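Local coordinates for Alr4995 protein (Nostoc sp., PDB 6LRF), which acts as a bifunctional arginine dihydrolase and ornithine cyclodeaminase, probably converting arginine to ornithine and then ornithine to proline with loss of ammonia, at residues 557-570 / 594-608. Sequence-based numbering, arbitrary orientation.
Sequences HLKVINTIRRHGSI and FVLAGSIRDDGPLPD
With CG beside its backbone N (chi1 -68°) and the chain bent at chi3 (61°), Arg565 turns its guanidinium from helix 554-567 to the loop at Pro605, while Asp608, also with CG beside its N, holds its carboxylate up to Ile570. The loop follows strand 594-597, at one edge of the parallel sheet within this chain, in the Rossmann-fold domain. Arg565 NH1 gives a hydrogen bond to Pro605 O at 2.8 Å; the acceptor lies in the guanidinium plane, and NE is taken by Gly374 O. Replacing Arg565 by an alanine would remove NH1 and NE, and would probably leave Pro605 O and Gly374 O without these partners and the loop less firmly tied to the helix. Just before the cis peptide bond leading into Pro605, Gly604 CA lies 3.8 Å from Ile561 CG2, where a CB on Gly604 would collide with that methyl, besides pressing on the preceding carbonyl O at these backbone angles. Further along, the Leu606 CD2 methyl sits against Ile564 CB at 3.8 Å, and the Pro607 ring packs on Ile564 CG2 and the aliphatic part of Arg565. Ile570 CD1 packs against Leu596 CD1, Leu606 CD1 and Phe594 CE2, with Met584 of helix 583-589 also touching Ile570 and Phe594. At the other end, a water joins His557 NE2 to Asp603 OD2, donating to the carboxylate over 2.9 Å; His557 ND1 is bonded to Glu532. After Gly568, where the chain leaves the helix with positive phi, Ser569 is the N-cap of the next helix, its OG bonded to Lys572 N, and Ile570 N meets the syn side of Asp608 OD1 at 2.8 Å, with an N-H...O angle of 164°.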
ATOM      1  N   HIS B 557      27.439   5.040  11.504  1.00 25.06           N
ATOM      2  CA  HIS B 557      27.432   3.951  10.522  1.00 24.44           C
ATOM      3  C   HIS B 557      28.813   3.699   9.899  1.00 23.28           C
ATOM      4  O   HIS B 557      29.308   2.569   9.873  1.00 22.06           O
ATOM      5  CB  HIS B 557      26.423   4.272   9.429  1.00 25.15           C
ATOM      6  CG  HIS B 557      25.963   3.074   8.662  1.00 31.92           C
ATOM      7  ND1 HIS B 557      25.160   2.093   9.214  1.00 35.79           N
ATOM      8  CD2 HIS B 557      26.192   2.701   7.380  1.00 30.51           C
ATOM      9  CE1 HIS B 557      24.909   1.170   8.302  1.00 31.56           C
ATOM     10  NE2 HIS B 557      25.523   1.513   7.182  1.00 30.25           N
ATOM     11  N   LEU B 558      29.418   4.767   9.389  1.00 21.60           N
ATOM     12  CA  LEU B 558      30.763   4.723   8.822  1.00 21.84           C
ATOM     13  C   LEU B 558      31.811   4.354   9.869  1.00 25.24           C
ATOM     14  O   LEU B 558      32.769   3.640   9.553  1.00 21.16           O
ATOM     15  CB  LEU B 558      31.116   6.074   8.189  1.00 21.41           C
ATOM     16  CG  LEU B 558      30.831   6.191   6.692  1.00 29.70           C
ATOM     17  CD1 LEU B 558      31.815   5.315   5.905  1.00 25.89           C
ATOM     18  CD2 LEU B 558      29.392   5.797   6.382  1.00 30.04           C
ATOM     19  N   LYS B 559      31.635   4.840  11.103  1.00 18.40           N
ATOM     20  CA  LYS B 559      32.548   4.470  12.188  1.00 20.62           C
ATOM     21  C   LYS B 559      32.572   2.975  12.392  1.00 21.56           C
ATOM     22  O   LYS B 559      33.631   2.377  12.579  1.00 22.74           O
ATOM     23  CB  LYS B 559      32.160   5.143  13.509  1.00 23.31           C
ATOM     24  CG  LYS B 559      32.844   4.522  14.716  1.00 27.04           C
ATOM     25  CD  LYS B 559      32.748   5.407  15.958  1.00 34.21           C
ATOM     26  CE  LYS B 559      33.708   4.926  17.043  1.00 38.91           C
ATOM     27  NZ  LYS B 559      33.959   5.978  18.076  1.00 41.29           N
ATOM     28  N   VAL B 560      31.395   2.361  12.378  1.00 19.13           N
ATOM     29  CA  VAL B 560      31.319   0.930  12.589  1.00 17.66           C
ATOM     30  C   VAL B 560      32.023   0.188  11.457  1.00 21.65           C
ATOM     31  O   VAL B 560      32.758  -0.771  11.693  1.00 19.96           O
ATOM     32  CB  VAL B 560      29.849   0.451  12.700  1.00 26.44           C
ATOM     33  CG1 VAL B 560      29.758  -1.074  12.557  1.00 22.76           C
ATOM     34  CG2 VAL B 560      29.237   0.924  14.021  1.00 29.14           C
ATOM     35  N   ILE B 561      31.801   0.639  10.226  1.00 21.29           N
ATOM     36  CA  ILE B 561      32.392  -0.032   9.074  1.00 17.93           C
ATOM     37  C   ILE B 561      33.907   0.079   9.146  1.00 20.32           C
ATOM     38  O   ILE B 561      34.619  -0.922   9.020  1.00 19.69           O
ATOM     39  CB  ILE B 561      31.866   0.547   7.756  1.00 19.18           C
ATOM     40  CG1 ILE B 561      30.386   0.139   7.594  1.00 17.74           C
ATOM     41  CG2 ILE B 561      32.719   0.052   6.577  1.00 19.19           C
ATOM     42  CD1 ILE B 561      29.681   0.781   6.399  1.00 21.23           C
ATOM     43  N   ASN B 562      34.396   1.292   9.379  1.00 18.95           N
ATOM     44  CA  ASN B 562      35.831   1.513   9.536  1.00 21.42           C
ATOM     45  C   ASN B 562      36.463   0.693  10.673  1.00 20.18           C
ATOM     46  O   ASN B 562      37.564   0.167  10.545  1.00 23.54           O
ATOM     47  CB  ASN B 562      36.109   2.998   9.778  1.00 17.71           C
ATOM     48  CG  ASN B 562      37.549   3.337   9.546  1.00 22.66           C
ATOM     49  OD1 ASN B 562      38.049   3.159   8.435  1.00 20.27           O
ATOM     50  ND2 ASN B 562      38.239   3.815  10.589  1.00 18.72           N
ATOM     51  N   THR B 563      35.763   0.584  11.792  1.00 21.96           N
ATOM     52  CA  THR B 563      36.285  -0.160  12.935  1.00 20.27           C
ATOM     53  C   THR B 563      36.412  -1.655  12.628  1.00 22.27           C
ATOM     54  O   THR B 563      37.419  -2.290  12.962  1.00 24.45           O
ATOM     55  CB  THR B 563      35.389   0.070  14.175  1.00 22.61           C
ATOM     56  OG1 THR B 563      35.399   1.464  14.499  1.00 22.82           O
ATOM     57  CG2 THR B 563      35.881  -0.720  15.369  1.00 25.18           C
ATOM     58  N   ILE B 564      35.396  -2.233  11.993  1.00 20.66           N
ATOM     59  CA  ILE B 564      35.472  -3.651  11.637  1.00 21.16           C
ATOM     60  C   ILE B 564      36.580  -3.880  10.597  1.00 20.44           C
ATOM     61  O   ILE B 564      37.333  -4.843  10.701  1.00 21.10           O
ATOM     62  CB  ILE B 564      34.115  -4.196  11.106  1.00 22.32           C
ATOM     63  CG1 ILE B 564      32.988  -3.927  12.117  1.00 22.59           C
ATOM     64  CG2 ILE B 564      34.201  -5.703  10.853  1.00 23.64           C
ATOM     65  CD1 ILE B 564      33.274  -4.463  13.526  1.00 30.27           C
ATOM     66  N   ARG B 565      36.700  -2.985   9.613  1.00 20.12           N
ATOM     67  CA  ARG B 565      37.776  -3.099   8.635  1.00 20.62           C
ATOM     68  C   ARG B 565      39.135  -3.030   9.359  1.00 22.95           C
ATOM     69  O   ARG B 565      40.061  -3.767   9.011  1.00 24.52           O
ATOM     70  CB  ARG B 565      37.659  -2.024   7.544  1.00 16.91           C
ATOM     71  CG  ARG B 565      36.431  -2.202   6.614  1.00 20.34           C
ATOM     72  CD  ARG B 565      36.398  -1.141   5.509  1.00 18.51           C
ATOM     73  NE  ARG B 565      37.581  -1.235   4.651  1.00 25.92           N
ATOM     74  CZ  ARG B 565      37.671  -2.027   3.584  1.00 25.87           C
ATOM     75  NH1 ARG B 565      36.630  -2.773   3.217  1.00 19.12           N
ATOM     76  NH2 ARG B 565      38.797  -2.070   2.883  1.00 24.16           N
ATOM     77  N   ARG B 566      39.241  -2.202  10.398  1.00 22.02           N
ATOM     78  CA  ARG B 566      40.500  -2.114  11.130  1.00 24.26           C
ATOM     79  C   ARG B 566      40.854  -3.423  11.823  1.00 25.93           C
ATOM     80  O   ARG B 566      41.989  -3.876  11.747  1.00 25.26           O
ATOM     81  CB  ARG B 566      40.475  -0.995  12.164  1.00 27.61           C
ATOM     82  CG  ARG B 566      41.835  -0.849  12.859  1.00 25.66           C
ATOM     83  CD  ARG B 566      41.927   0.409  13.683  1.00 25.70           C
ATOM     84  NE  ARG B 566      40.983   0.375  14.797  1.00 34.70           N
ATOM     85  CZ  ARG B 566      39.945   1.200  14.918  1.00 40.83           C
ATOM     86  NH1 ARG B 566      39.726   2.131  13.991  1.00 36.73           N
ATOM     87  NH2 ARG B 566      39.127   1.098  15.965  1.00 40.56           N
ATOM     88  N   HIS B 567      39.882  -4.031  12.492  1.00 27.81           N
ATOM     89  CA  HIS B 567      40.104  -5.311  13.174  1.00 28.82           C
ATOM     90  C   HIS B 567      40.255  -6.466  12.184  1.00 28.19           C
ATOM     91  O   HIS B 567      40.895  -7.470  12.498  1.00 28.93           O
ATOM     92  CB  HIS B 567      38.961  -5.599  14.144  1.00 25.08           C
ATOM     93  CG  HIS B 567      39.034  -4.791  15.397  1.00 36.32           C
ATOM     94  ND1 HIS B 567      39.459  -5.320  16.598  1.00 35.33           N
ATOM     95  CD2 HIS B 567      38.765  -3.486  15.633  1.00 33.28           C
ATOM     96  CE1 HIS B 567      39.430  -4.378  17.524  1.00 38.88           C
ATOM     97  NE2 HIS B 567      39.016  -3.255  16.964  1.00 38.50           N
ATOM     98  N   GLY B 568      39.642  -6.325  11.006  1.00 25.71           N
ATOM     99  CA  GLY B 568      39.886  -7.233   9.892  1.00 23.49           C
ATOM    100  C   GLY B 568      38.798  -8.266   9.663  1.00 25.68           C
ATOM    101  O   GLY B 568      38.761  -8.901   8.622  1.00 29.53           O
ATOM    102  N   SER B 569      37.924  -8.448  10.648  1.00 25.41           N
ATOM    103  CA  SER B 569      36.762  -9.314  10.509  1.00 24.25           C
ATOM    104  C   SER B 569      35.819  -9.072  11.667  1.00 28.55           C
ATOM    105  O   SER B 569      36.225  -8.560  12.713  1.00 23.56           O
ATOM    106  CB  SER B 569      37.153 -10.798  10.467  1.00 30.41           C
ATOM    107  OG  SER B 569      37.500 -11.266  11.765  1.00 28.89           O
ATOM    108  N   ILE B 570      34.561  -9.447  11.473  1.00 21.50           N
ATOM    109  CA  ILE B 570      33.592  -9.445  12.553  1.00 28.89           C
ATOM    110  C   ILE B 570      34.073 -10.314  13.725  1.00 28.41           C
ATOM    111  O   ILE B 570      33.918  -9.932  14.881  1.00 23.06           O
ATOM    112  CB  ILE B 570      32.218  -9.942  12.063  1.00 24.74           C
ATOM    113  CG1 ILE B 570      31.620  -8.934  11.075  1.00 26.76           C
ATOM    114  CG2 ILE B 570      31.263 -10.147  13.233  1.00 23.86           C
ATOM    115  CD1 ILE B 570      30.369  -9.456  10.362  1.00 28.46           C
ATOM    116  N   PHE B 594      27.927 -17.929   8.760  1.00 23.02           N
ATOM    117  CA  PHE B 594      27.102 -16.935   8.099  1.00 20.17           C
ATOM    118  C   PHE B 594      27.760 -16.571   6.798  1.00 24.95           C
ATOM    119  O   PHE B 594      28.966 -16.728   6.651  1.00 25.73           O
ATOM    120  CB  PHE B 594      26.867 -15.700   8.981  1.00 23.61           C
ATOM    121  CG  PHE B 594      28.125 -15.002   9.417  1.00 28.40           C
ATOM    122  CD1 PHE B 594      28.718 -15.308  10.639  1.00 27.35           C
ATOM    123  CD2 PHE B 594      28.709 -14.030   8.618  1.00 24.61           C
ATOM    124  CE1 PHE B 594      29.877 -14.665  11.038  1.00 28.59           C
ATOM    125  CE2 PHE B 594      29.860 -13.380   9.013  1.00 26.84           C
ATOM    126  CZ  PHE B 594      30.448 -13.698  10.225  1.00 27.93           C
ATOM    127  N   VAL B 595      26.956 -16.139   5.835  1.00 23.77           N
ATOM    128  CA  VAL B 595      27.489 -15.641   4.575  1.00 22.36           C
ATOM    129  C   VAL B 595      26.855 -14.292   4.299  1.00 21.16           C
ATOM    130  O   VAL B 595      25.618 -14.144   4.335  1.00 21.30           O
ATOM    131  CB  VAL B 595      27.215 -16.602   3.392  1.00 25.87           C
ATOM    132  CG1 VAL B 595      27.782 -16.028   2.085  1.00 19.76           C
ATOM    133  CG2 VAL B 595      27.788 -17.990   3.670  1.00 31.10           C
ATOM    134  N   LEU B 596      27.697 -13.298   4.055  1.00 21.34           N
ATOM    135  CA  LEU B 596      27.214 -11.993   3.635  1.00 19.73           C
ATOM    136  C   LEU B 596      27.493 -11.815   2.142  1.00 19.59           C
ATOM    137  O   LEU B 596      28.639 -11.681   1.733  1.00 19.79           O
ATOM    138  CB  LEU B 596      27.878 -10.884   4.453  1.00 17.87           C
ATOM    139  CG  LEU B 596      27.796 -11.063   5.978  1.00 22.02           C
ATOM    140  CD1 LEU B 596      28.541  -9.958   6.693  1.00 22.77           C
ATOM    141  CD2 LEU B 596      26.356 -11.109   6.458  1.00 18.48           C
ATOM    142  N   ALA B 597      26.443 -11.851   1.329  1.00 17.88           N
ATOM    143  CA  ALA B 597      26.599 -11.643  -0.114  1.00 21.27           C
ATOM    144  C   ALA B 597      26.602 -10.169  -0.405  1.00 19.69           C
ATOM    145  O   ALA B 597      25.721  -9.449   0.071  1.00 20.56           O
ATOM    146  CB  ALA B 597      25.493 -12.313  -0.885  1.00 22.39           C
ATOM    147  N   GLY B 598      27.570  -9.716  -1.189  1.00 21.37           N
ATOM    148  CA  GLY B 598      27.659  -8.305  -1.515  1.00 20.75           C
ATOM    149  C   GLY B 598      26.518  -7.836  -2.404  1.00 20.34           C
ATOM    150  O   GLY B 598      25.757  -8.647  -2.929  1.00 18.70           O
ATOM    151  N   SER B 599      26.416  -6.523  -2.577  1.00 17.60           N
ATOM    152  CA  SER B 599      25.474  -5.928  -3.518  1.00 19.56           C
ATOM    153  C   SER B 599      26.075  -4.637  -4.074  1.00 20.93           C
ATOM    154  O   SER B 599      27.063  -4.121  -3.536  1.00 18.96           O
ATOM    155  CB  SER B 599      24.125  -5.663  -2.853  1.00 24.91           C
ATOM    156  OG  SER B 599      24.128  -4.429  -2.165  1.00 25.56           O
ATOM    157  N   ILE B 600      25.484  -4.126  -5.155  1.00 19.56           N
ATOM    158  CA  ILE B 600      25.971  -2.904  -5.804  1.00 22.62           C
ATOM    159  C   ILE B 600      25.863  -1.660  -4.879  1.00 21.72           C
ATOM    160  O   ILE B 600      26.558  -0.659  -5.074  1.00 21.40           O
ATOM    161  CB  ILE B 600      25.198  -2.671  -7.143  1.00 22.77           C
ATOM    162  CG1 ILE B 600      25.872  -1.601  -8.018  1.00 22.53           C
ATOM    163  CG2 ILE B 600      23.729  -2.374  -6.877  1.00 21.61           C
ATOM    164  CD1 ILE B 600      27.236  -2.003  -8.510  1.00 19.07           C
ATOM    165  N   ARG B 601      25.022  -1.742  -3.848  1.00 19.70           N
ATOM    166  CA  ARG B 601      24.831  -0.628  -2.920  1.00 21.59           C
ATOM    167  C   ARG B 601      25.702  -0.672  -1.644  1.00 26.80           C
ATOM    168  O   ARG B 601      25.627   0.239  -0.824  1.00 28.63           O
ATOM    169  CB  ARG B 601      23.358  -0.556  -2.490  1.00 27.59           C
ATOM    170  CG  ARG B 601      23.029  -1.571  -1.406  1.00 37.20           C
ATOM    171  CD  ARG B 601      22.074  -1.030  -0.371  1.00 45.56           C
ATOM    172  NE  ARG B 601      22.586   0.177   0.262  1.00 46.48           N
ATOM    173  CZ  ARG B 601      21.928   0.847   1.197  1.00 52.00           C
ATOM    174  NH1 ARG B 601      20.737   0.405   1.605  1.00 57.51           N
ATOM    175  NH2 ARG B 601      22.458   1.948   1.720  1.00 48.41           N
ATOM    176  N   ASP B 602      26.506  -1.717  -1.466  1.00 25.64           N
ATOM    177  CA  ASP B 602      27.274  -1.901  -0.224  1.00 21.32           C
ATOM    178  C   ASP B 602      28.218  -0.758   0.118  1.00 27.96           C
ATOM    179  O   ASP B 602      29.008  -0.316  -0.723  1.00 24.18           O
ATOM    180  CB  ASP B 602      28.105  -3.179  -0.283  1.00 21.09           C
ATOM    181  CG  ASP B 602      27.268  -4.417  -0.187  1.00 22.35           C
ATOM    182  OD1 ASP B 602      26.041  -4.297  -0.009  1.00 24.17           O
ATOM    183  OD2 ASP B 602      27.840  -5.521  -0.277  1.00 27.25           O
ATOM    184  N   ASP B 603      28.137  -0.302   1.370  1.00 27.49           N
ATOM    185  CA  ASP B 603      29.115   0.632   1.931  1.00 25.93           C
ATOM    186  C   ASP B 603      30.264  -0.141   2.598  1.00 26.33           C
ATOM    187  O   ASP B 603      30.033  -1.088   3.352  1.00 26.90           O
ATOM    188  CB  ASP B 603      28.458   1.578   2.946  1.00 28.34           C
ATOM    189  CG  ASP B 603      27.312   2.394   2.344  1.00 38.62           C
ATOM    190  OD1 ASP B 603      27.578   3.228   1.437  1.00 33.73           O
ATOM    191  OD2 ASP B 603      26.148   2.210   2.788  1.00 41.34           O
ATOM    192  N   GLY B 604      31.497   0.263   2.317  1.00 24.93           N
ATOM    193  CA  GLY B 604      32.674  -0.431   2.817  1.00 20.38           C
ATOM    194  C   GLY B 604      33.341  -1.243   1.721  1.00 23.05           C
ATOM    195  O   GLY B 604      34.121  -0.703   0.920  1.00 19.89           O
ATOM    196  N   PRO B 605      33.031  -2.546   1.662  1.00 18.30           N
ATOM    197  CA  PRO B 605      32.152  -3.273   2.592  1.00 18.69           C
ATOM    198  C   PRO B 605      32.868  -3.755   3.848  1.00 20.19           C
ATOM    199  O   PRO B 605      34.033  -3.408   4.075  1.00 21.58           O
ATOM    200  CB  PRO B 605      31.692  -4.472   1.761  1.00 22.03           C
ATOM    201  CG  PRO B 605      32.897  -4.781   0.901  1.00 20.96           C
ATOM    202  CD  PRO B 605      33.536  -3.421   0.584  1.00 20.30           C
ATOM    203  N   LEU B 606      32.173  -4.543   4.663  1.00 18.89           N
ATOM    204  CA  LEU B 606      32.847  -5.281   5.716  1.00 23.57           C
ATOM    205  C   LEU B 606      33.809  -6.249   5.046  1.00 26.76           C
ATOM    206  O   LEU B 606      33.608  -6.640   3.888  1.00 19.64           O
ATOM    207  CB  LEU B 606      31.847  -6.020   6.610  1.00 23.53           C
ATOM    208  CG  LEU B 606      30.850  -5.068   7.279  1.00 23.88           C
ATOM    209  CD1 LEU B 606      29.774  -5.854   7.997  1.00 22.02           C
ATOM    210  CD2 LEU B 606      31.560  -4.094   8.249  1.00 22.46           C
ATOM    211  N   PRO B 607      34.886  -6.617   5.751  1.00 26.91           N
ATOM    212  CA  PRO B 607      35.820  -7.581   5.161  1.00 23.72           C
ATOM    213  C   PRO B 607      35.188  -8.957   5.026  1.00 24.53           C
ATOM    214  O   PRO B 607      35.634  -9.758   4.212  1.00 24.60           O
ATOM    215  CB  PRO B 607      36.994  -7.599   6.152  1.00 26.70           C
ATOM    216  CG  PRO B 607      36.479  -6.987   7.394  1.00 28.81           C
ATOM    217  CD  PRO B 607      35.370  -6.055   7.020  1.00 27.50           C
ATOM    218  N   ASP B 608      34.151  -9.234   5.805  1.00 22.48           N
ATOM    219  CA  ASP B 608      33.481 -10.533   5.714  1.00 22.82           C
ATOM    220  C   ASP B 608      32.609 -10.666   4.458  1.00 23.85           C
ATOM    221  O   ASP B 608      32.291 -11.773   4.033  1.00 23.55           O
ATOM    222  CB  ASP B 608      32.606 -10.771   6.947  1.00 25.24           C
ATOM    223  CG  ASP B 608      33.426 -10.866   8.245  1.00 36.11           C
ATOM    224  OD1 ASP B 608      33.924  -9.825   8.732  1.00 27.15           O
ATOM    225  OD2 ASP B 608      33.566 -11.990   8.769  1.00 33.39           O
TER
HETATM  226  O   HOH W   1      24.899   0.283   4.572  1.00 32.75           O